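Local coordinates for proteasome chaperone 3 (PDB 2Z5B), which pairs with POC4 as a heterodimeric chaperone that binds proteasome precursors and helps the alpha-ring of the 20S proteasome to form, at residues E5-L10 against E26-A31; T37-I42 against L142-S147. One frame throughout, in Å; residues are numbered along the deposited sequence.

Contact 1 (E5-L10 against E26-A31)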
loop_
_atom_site.group_PDB
_atom_site.type_symbol
_atom_site.label_atom_id
_atom_site.label_comp_id
_atom_site.label_asym_id
_atom_site.label_seq_id
_atom_site.Cartn_x
_atom_site.Cartn_y
_atom_site.Cartn_z
ATOM N N GLU B 5 -0.199 -12.005 -0.787
ATOM C CA GLU B 5 1.024 -11.729 -1.559
ATOM C C GLU B 5 1.255 -12.730 -2.681
ATOM O O GLU B 5 0.706 -13.840 -2.661
ATOM C CB GLU B 5 2.260 -11.680 -0.651
ATOM C CG GLU B 5 2.810 -13.057 -0.312
ATOM C CD GLU B 5 3.974 -13.035 0.655
ATOM O OE1 GLU B 5 4.765 -12.065 0.661
ATOM O OE2 GLU B 5 4.109 -14.029 1.404
ATOM N N PHE B 6 2.089 -12.331 -3.641
ATOM C CA PHE B 6 2.408 -13.153 -4.824
ATOM C C PHE B 6 3.716 -12.648 -5.385
ATOM O O PHE B 6 3.893 -11.438 -5.592
ATOM C CB PHE B 6 1.315 -13.029 -5.897
ATOM C CG PHE B 6 1.392 -14.078 -6.994
ATOM C CD1 PHE B 6 0.797 -15.327 -6.819
ATOM C CD2 PHE B 6 2.026 -13.803 -8.203
ATOM C CE1 PHE B 6 0.854 -16.298 -7.832
ATOM C CE2 PHE B 6 2.076 -14.756 -9.233
ATOM C CZ PHE B 6 1.487 -16.015 -9.037
ATOM N N GLN B 7 4.628 -13.579 -5.629
ATOM C CA GLN B 7 5.949 -13.251 -6.124
ATOM C C GLN B 7 6.193 -14.042 -7.396
ATOM O O GLN B 7 6.012 -15.268 -7.439
ATOM C CB GLN B 7 7.022 -13.571 -5.070
ATOM C CG GLN B 7 8.469 -13.386 -5.549
ATOM C CD GLN B 7 8.891 -11.928 -5.710
ATOM O OE1 GLN B 7 9.120 -11.221 -4.726
ATOM N NE2 GLN B 7 9.048 -11.489 -6.961
ATOM N N THR B 8 6.589 -13.323 -8.437
ATOM C CA THR B 8 6.961 -13.943 -9.688
ATOM C C THR B 8 7.997 -13.081 -10.396
ATOM O O THR B 8 8.684 -12.283 -9.752
ATOM C CB THR B 8 5.715 -14.244 -10.577
ATOM O OG1 THR B 8 6.140 -14.890 -11.782
ATOM C CG2 THR B 8 4.950 -12.961 -10.895
ATOM N N HIS B 9 8.125 -13.274 -11.707
ATOM C CA HIS B 9 9.024 -12.503 -12.553
ATOM C C HIS B 9 8.248 -12.063 -13.782
ATOM O O HIS B 9 7.388 -12.799 -14.254
ATOM C CB HIS B 9 10.234 -13.359 -12.965
ATOM C CG HIS B 9 11.095 -13.775 -11.810
ATOM N ND1 HIS B 9 10.752 -14.805 -10.960
ATOM C CD2 HIS B 9 12.276 -13.292 -11.359
ATOM C CE1 HIS B 9 11.687 -14.940 -10.037
ATOM N NE2 HIS B 9 12.622 -14.033 -10.256
ATOM N N LEU B 10 8.511 -10.861 -14.288
ATOM C CA LEU B 10 7.858 -10.437 -15.529
ATOM C C LEU B 10 8.278 -11.364 -16.684
ATOM O O LEU B 10 9.429 -11.809 -16.728
ATOM C CB LEU B 10 8.155 -8.966 -15.850
ATOM C CG LEU B 10 7.371 -7.886 -15.103
ATOM C CD1 LEU B 10 7.824 -6.508 -15.552
ATOM C CD2 LEU B 10 5.869 -8.037 -15.311
ATOM N N GLU B 26 11.975 -9.219 -10.931
ATOM C CA GLU B 26 11.049 -9.783 -9.954
ATOM C C GLU B 26 9.817 -8.889 -9.812
ATOM O O GLU B 26 9.941 -7.676 -9.617
ATOM C CB GLU B 26 11.724 -9.959 -8.585
ATOM C CG GLU B 26 12.900 -10.948 -8.555
ATOM C CD GLU B 26 13.492 -11.107 -7.172
ATOM O OE1 GLU B 26 12.993 -10.447 -6.229
ATOM O OE2 GLU B 26 14.456 -11.895 -7.017
ATOM N N LEU B 27 8.634 -9.483 -9.926
ATOM C CA LEU B 27 7.395 -8.751 -9.665
ATOM C C LEU B 27 6.815 -9.252 -8.360
ATOM O O LEU B 27 6.619 -10.458 -8.182
ATOM C CB LEU B 27 6.370 -8.895 -10.804
ATOM C CG LEU B 27 5.129 -7.983 -10.701
ATOM C CD1 LEU B 27 5.462 -6.555 -11.109
ATOM C CD2 LEU B 27 3.939 -8.498 -11.518
ATOM N N TYR B 28 6.570 -8.323 -7.440
ATOM C CA TYR B 28 6.022 -8.658 -6.123
ATOM C C TYR B 28 4.758 -7.870 -5.839
ATOM O O TYR B 28 4.740 -6.637 -5.914
ATOM C CB TYR B 28 7.044 -8.428 -5.010
ATOM C CG TYR B 28 6.492 -8.748 -3.635
ATOM C CD1 TYR B 28 6.310 -10.074 -3.224
ATOM C CD2 TYR B 28 6.135 -7.724 -2.750
ATOM C CE1 TYR B 28 5.786 -10.368 -1.960
ATOM C CE2 TYR B 28 5.617 -8.008 -1.499
ATOM C CZ TYR B 28 5.439 -9.329 -1.119
ATOM O OH TYR B 28 4.921 -9.614 0.117
ATOM N N VAL B 29 3.690 -8.603 -5.552
ATOM C CA VAL B 29 2.420 -7.993 -5.244
ATOM C C VAL B 29 2.063 -8.363 -3.817
ATOM O O VAL B 29 2.308 -9.503 -3.369
ATOM C CB VAL B 29 1.349 -8.409 -6.243
ATOM C CG1 VAL B 29 0.065 -7.730 -5.946
ATOM C CG2 VAL B 29 1.797 -8.029 -7.683
ATOM N N GLN B 30 1.533 -7.383 -3.090
ATOM C CA GLN B 30 1.027 -7.630 -1.733
ATOM C C GLN B 30 -0.165 -6.724 -1.484
ATOM O O GLN B 30 -0.250 -5.595 -2.026
ATOM C CB GLN B 30 2.122 -7.430 -0.680
ATOM C CG GLN B 30 1.704 -7.785 0.786
ATOM C CD GLN B 30 0.901 -6.688 1.471
ATOM O OE1 GLN B 30 0.896 -5.534 1.030
ATOM N NE2 GLN B 30 0.212 -7.040 2.547
ATOM N N ALA B 31 -1.118 -7.225 -0.708
ATOM C CA ALA B 31 -2.307 -6.456 -0.408
ATOM C C ALA B 31 -2.762 -6.665 1.025
ATOM O O ALA B 31 -2.787 -7.806 1.539
ATOM C CB ALA B 31 -3.419 -6.791 -1.372
#
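On one face of this antiparallel pair the side chains of E5, Q7 and H9 meet those of Y28 and E26. E5 OE1 comes to the edge of the Y28 ring, in its plane, while the carboxylate as a whole is turned 74° from it. OE1 accepts a hydrogen bond from Y28 OH at 2.5 Å, a length to be read with caution because the place of the hydroxyl is less sure. Tyrosine suits the site, being long enough to carry its hydroxyl across to the neighbouring strand.

Q7 crosses the root of Y28 at about a right angle, Q7 OE1 lying 3.4 Å from Y28 CD1. A bend at chi2 (72°) curls the chain back, and Q7 NE2 gives a bond to T8 O of its own strand, 2.9 Å long, in the carbonyl plane on a lone pair. Glutamine is long enough for this return to the backbone. T8 O also accepts from L27 N at 2.8 Å, that donor standing well above the carbonyl plane. At the end of the strand the H9 imidazole runs alongside E26, H9 NE2 3.5 Å from the aliphatic E26 CG, while E26 OE1 is bound by the backbone N of L5 in the YPL144W chain.

The opposite face, with F6, T8, L27 and V29, is mostly apolar; beta-branched T8 and V29 fit extended strands. L10, just past the strand end, brings CD2 to L27 CD2 at 4.3 Å. Helix 162-176 packs against F6, T8 and V29, while strand 38-44 continues the sheet beyond 26-33, and strand 3-9 forms its border within the chain.

Contact 2 (T37-I42 against L142-S147); sequences TILLQI and LISMSS
I42 and M145 run alongside each other in the same direction, and their ends meet tightly: I42 CD1 is 3.4 Å from M145 CE, closer than carbon atoms usually pack. A chi1 of 60° tucks M145 CG in over its own backbone, and a bend at chi3 turns the methyl back to I42. I42 CD1 also touches I143 CG2 at 4.0 Å, again with the two chains alongside. L40 belongs to this face too; branched and flexible apolar chains suit it, since helix 109-124 packs on L40 and I42.

On the other face L39 crosses L142 at a slant, laying L39 CD1 against L142 CB at 3.9 Å. Farther along, polar Q41 and S144 suit a face that meets the partner chain: S144 OG bonds T51 and Y62 of YPL144W, Q41 OE1 bonds R43 and S42 of YPL144W, and Q41 NE2 bonds T29 of YPL144W.

The backbones run parallel, 17° apart: I38, L40 and I42 O accept from L142, S144 and S146 N, while L40 and I42 N donate to L142 and S144 O. This parallel pair, in an otherwise antiparallel sheet, belongs to a two-layer alpha-beta arrangement whose other face receives the heterodimer partner.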
loop_
_atom_site.group_PDB
_atom_site.type_symbol
_atom_site.label_atom_id
_atom_site.label_comp_id
_atom_site.label_asym_id
_atom_site.label_seq_id
_atom_site.Cartn_x
_atom_site.Cartn_y
_atom_site.Cartn_z
ATOM N N THR B 37 -10.768 0.526 2.612
ATOM C CA THR B 37 -9.903 0.529 1.446
ATOM C C THR B 37 -9.109 -0.771 1.371
ATOM O O THR B 37 -9.069 -1.552 2.319
ATOM C CB THR B 37 -8.955 1.771 1.479
ATOM O OG1 THR B 37 -8.302 1.928 0.213
ATOM C CG2 THR B 37 -7.897 1.604 2.555
ATOM N N ILE B 38 -8.509 -1.015 0.222
ATOM C CA ILE B 38 -7.498 -2.042 0.107
ATOM C C ILE B 38 -6.205 -1.318 -0.217
ATOM O O ILE B 38 -6.210 -0.352 -0.991
ATOM C CB ILE B 38 -7.872 -3.105 -0.953
ATOM C CG1 ILE B 38 -8.997 -4.006 -0.385
ATOM C CG2 ILE B 38 -6.659 -3.949 -1.320
ATOM C CD1 ILE B 38 -9.865 -4.650 -1.398
ATOM N N LEU B 39 -5.113 -1.741 0.418
ATOM C CA LEU B 39 -3.807 -1.173 0.104
ATOM C C LEU B 39 -3.020 -2.206 -0.675
ATOM O O LEU B 39 -2.649 -3.242 -0.122
ATOM C CB LEU B 39 -3.058 -0.743 1.376
ATOM C CG LEU B 39 -1.602 -0.241 1.240
ATOM C CD1 LEU B 39 -1.548 1.003 0.351
ATOM C CD2 LEU B 39 -1.038 0.069 2.606
ATOM N N LEU B 40 -2.767 -1.915 -1.954
ATOM C CA LEU B 40 -2.064 -2.817 -2.862
ATOM C C LEU B 40 -0.668 -2.318 -3.187
ATOM O O LEU B 40 -0.494 -1.138 -3.553
ATOM C CB LEU B 40 -2.866 -2.990 -4.175
ATOM C CG LEU B 40 -2.246 -3.864 -5.270
ATOM C CD1 LEU B 40 -2.190 -5.323 -4.821
ATOM C CD2 LEU B 40 -3.075 -3.735 -6.553
ATOM N N GLN B 41 0.324 -3.204 -3.051
ATOM C CA GLN B 41 1.697 -2.923 -3.469
ATOM C C GLN B 41 1.980 -3.679 -4.746
ATOM O O GLN B 41 1.654 -4.868 -4.850
ATOM C CB GLN B 41 2.724 -3.399 -2.439
ATOM C CG GLN B 41 2.755 -2.625 -1.138
ATOM C CD GLN B 41 3.839 -3.140 -0.250
ATOM O OE1 GLN B 41 5.005 -2.743 -0.379
ATOM N NE2 GLN B 41 3.482 -4.028 0.657
ATOM N N ILE B 42 2.581 -2.997 -5.718
ATOM C CA ILE B 42 3.136 -3.690 -6.896
ATOM C C ILE B 42 4.581 -3.271 -7.110
ATOM O O ILE B 42 4.854 -2.187 -7.635
ATOM C CB ILE B 42 2.337 -3.448 -8.188
ATOM C CG1 ILE B 42 0.820 -3.544 -7.928
ATOM C CG2 ILE B 42 2.766 -4.469 -9.242
ATOM C CD1 ILE B 42 -0.044 -3.065 -9.072
ATOM N N LEU B 142 -6.035 2.026 -2.696
ATOM C CA LEU B 142 -4.773 2.746 -2.681
ATOM C C LEU B 142 -3.709 1.834 -3.290
ATOM O O LEU B 142 -3.525 0.696 -2.832
ATOM C CB LEU B 142 -4.456 3.123 -1.220
ATOM C CG LEU B 142 -3.655 4.343 -0.761
ATOM C CD1 LEU B 142 -3.914 5.585 -1.572
ATOM C CD2 LEU B 142 -3.964 4.612 0.717
ATOM N N ILE B 143 -3.060 2.300 -4.358
ATOM C CA ILE B 143 -2.072 1.486 -5.081
ATOM C C ILE B 143 -0.708 2.144 -5.040
ATOM O O ILE B 143 -0.528 3.252 -5.540
ATOM C CB ILE B 143 -2.465 1.189 -6.577
ATOM C CG1 ILE B 143 -3.860 0.558 -6.651
ATOM C CG2 ILE B 143 -1.414 0.263 -7.229
ATOM C CD1 ILE B 143 -4.472 0.462 -8.077
ATOM N N SER B 144 0.250 1.463 -4.434
ATOM C CA SER B 144 1.634 1.906 -4.483
ATOM C C SER B 144 2.378 0.979 -5.424
ATOM O O SER B 144 2.319 -0.243 -5.270
ATOM C CB SER B 144 2.272 1.892 -3.093
ATOM O OG SER B 144 1.643 2.821 -2.224
ATOM N N MET B 145 3.073 1.547 -6.399
ATOM C CA MET B 145 3.727 0.725 -7.408
ATOM C C MET B 145 4.996 1.340 -7.991
ATOM O O MET B 145 5.248 2.529 -7.808
ATOM C CB MET B 145 2.729 0.359 -8.525
ATOM C CG MET B 145 2.108 1.537 -9.285
ATOM S SD MET B 145 0.835 0.964 -10.467
ATOM C CE MET B 145 1.491 -0.623 -10.912
ATOM N N SER B 146 5.784 0.514 -8.676
ATOM C CA SER B 146 6.928 0.990 -9.465
ATOM C C SER B 146 6.439 1.481 -10.826
ATOM O O SER B 146 5.845 0.713 -11.586
ATOM C CB SER B 146 7.939 -0.136 -9.669
ATOM O OG SER B 146 8.898 0.191 -10.673
ATOM N N SER B 147 6.702 2.754 -11.130
ATOM C CA SER B 147 6.411 3.328 -12.444
ATOM C C SER B 147 7.201 2.644 -13.572
ATOM O O SER B 147 6.852 2.761 -14.750
ATOM C CB SER B 147 6.737 4.824 -12.437
ATOM O OG SER B 147 8.104 5.030 -12.129
#

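Both contacts belong to one mixed sheet, and strands 26-33 and 38-44, which follow each other in the chain, join them: Q30 O probably accepts a hydrogen bond from Q41 N, and V29 CG1 packs on L40 CD1. Contact 1 lies at the sheet's border and is partly exposed, its antiparallel pair carrying carboxylate, amide, imidazole and phenol groups on one face. Contact 2 is buried nearer the centre, parallel, and relies more on leucine, isoleucine and methionine. In each, one face meets helices, 162-176 for contact 1 and 109-124 for contact 2, while the other meets YPL144W; on that face Q30 OE1 and Q41 NE2 of this chain also bond each other.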